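CocE/NonD family hydrolase (Staphylococcus aureus subsp. aureus COL, PDB 3III) probably hydrolyses ester or amide bonds as a member of the CocE/NonD family of alpha/beta-hydrolases, although its natural substrate is not established. Local coordinates at residues R306-L309 with E310-K313. Numbering follows the deposited sequence.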
# COMPACT_ATOMS: atom_id res chain seq x y z
N ARG A 306 7.03 0.30 -18.64
CA ARG A 306 7.84 -0.73 -19.29
C ARG A 306 9.08 -1.14 -18.44
O ARG A 306 9.37 -2.32 -18.34
CB ARG A 306 8.27 -0.29 -20.69
CG ARG A 306 9.05 -1.37 -21.53
CD ARG A 306 8.20 -2.63 -21.75
NE ARG A 306 8.80 -3.55 -22.70
CZ ARG A 306 8.76 -3.43 -24.02
NH1 ARG A 306 9.35 -4.37 -24.79
NH2 ARG A 306 8.11 -2.40 -24.58
N GLU A 307 9.80 -0.19 -17.82
CA GLU A 307 10.95 -0.61 -17.03
C GLU A 307 10.56 -1.52 -15.88
O GLU A 307 11.37 -2.38 -15.53
CB GLU A 307 11.79 0.55 -16.49
CG GLU A 307 11.10 1.44 -15.59
CD GLU A 307 12.07 2.49 -14.98
OE1 GLU A 307 13.12 2.78 -15.57
OE2 GLU A 307 11.74 3.02 -13.91
N ASN A 308 9.36 -1.33 -15.29
CA ASN A 308 8.95 -2.18 -14.17
C ASN A 308 8.39 -3.50 -14.62
O ASN A 308 8.56 -4.54 -13.92
CB ASN A 308 8.04 -1.38 -13.20
CG ASN A 308 8.83 -0.29 -12.46
OD1 ASN A 308 10.01 -0.48 -12.17
ND2 ASN A 308 8.23 0.88 -12.27
N LEU A 309 7.77 -3.53 -15.81
CA LEU A 309 7.40 -4.83 -16.40
C LEU A 309 8.68 -5.63 -16.68
O LEU A 309 8.71 -6.83 -16.50
CB LEU A 309 6.54 -4.66 -17.67
CG LEU A 309 5.18 -4.01 -17.46
CD1 LEU A 309 4.43 -3.84 -18.83
CD2 LEU A 309 4.36 -4.83 -16.50
N GLU A 310 9.75 -4.97 -17.16
CA GLU A 310 10.94 -5.70 -17.48
C GLU A 310 11.60 -6.21 -16.17
O GLU A 310 12.18 -7.30 -16.15
CB GLU A 310 11.93 -4.87 -18.32
CG GLU A 310 11.51 -4.42 -19.72
CD GLU A 310 11.45 -5.58 -20.68
OE1 GLU A 310 12.29 -6.51 -20.55
OE2 GLU A 310 10.56 -5.54 -21.54
N ARG A 311 11.47 -5.45 -15.10
CA ARG A 311 12.02 -5.85 -13.78
C ARG A 311 11.27 -7.09 -13.27
O ARG A 311 11.90 -8.09 -12.85
CB ARG A 311 11.93 -4.66 -12.81
CG ARG A 311 12.40 -4.93 -11.37
CD ARG A 311 11.89 -3.88 -10.38
NE ARG A 311 11.83 -2.55 -10.94
CZ ARG A 311 12.87 -1.72 -11.01
NH1 ARG A 311 14.03 -2.13 -10.54
NH2 ARG A 311 12.74 -0.50 -11.61
N GLN A 312 9.96 -7.02 -13.32
CA GLN A 312 9.06 -8.16 -12.95
C GLN A 312 9.43 -9.40 -13.74
O GLN A 312 9.50 -10.50 -13.19
CB GLN A 312 7.59 -7.84 -13.18
CG GLN A 312 6.95 -6.71 -12.33
CD GLN A 312 5.60 -6.26 -12.90
OE1 GLN A 312 4.76 -7.08 -13.28
NE2 GLN A 312 5.37 -4.96 -12.93
N LYS A 313 9.65 -9.20 -15.04
CA LYS A 313 9.93 -10.32 -15.93
C LYS A 313 11.32 -10.91 -15.63
O LYS A 313 11.50 -12.11 -15.67
CB LYS A 313 9.82 -9.88 -17.42
CG LYS A 313 10.15 -11.01 -18.47
CD LYS A 313 9.90 -10.49 -19.94
CE LYS A 313 11.17 -10.47 -20.74
NZ LYS A 313 11.93 -11.85 -20.76
O HOH W 1 10.34 -6.85 -23.88
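The guanidinium of R311 meets N308 OD1 at its edge, in its own plane, while the R306 guanidinium takes E310 OE2 at its edge through NE only, with a water also at that edge. NE and NH2 of R311 both hydrogen-bond to N308 OD1, at 3.0 Å and 2.8 Å. The NH2 bond runs almost in line with the amide C=O, whereas NE comes in tilted from the amide plane; the two flat groups stand 43° apart. A bend at chi3 (-36°) turns the R311 guanidinium back toward N308. Asparagine suits this buried place because ND2 donates to S302 O while OD1 serves the arginine, which also makes a cation-pi contact with Y293. On the outer side, where long, flexible chains suit the surface, R306 NE makes a salt bridge to E310 OE2 (2.9 Å) whose N-H...O angle of 166° is nearly straight, using the carboxylate's anti lone pair. A water accepts from R306 NH1 and donates to the same OE2, adding a second, water-mediated link. L309 CD2 lies 3.7 Å from Q312 NE2, the two chains running side by side; leucine packs on F112, and Q312 OE1 accepts from N166 ND2. Backbone bonds such as Q312 N to N308 O (2.9 Å) set the i to i+4 spacing of an alpha-helix with one face buried (N308, L309, Q312), here packed beside strands 186-192 and 290-295 of the alpha/beta-hydrolase sheet.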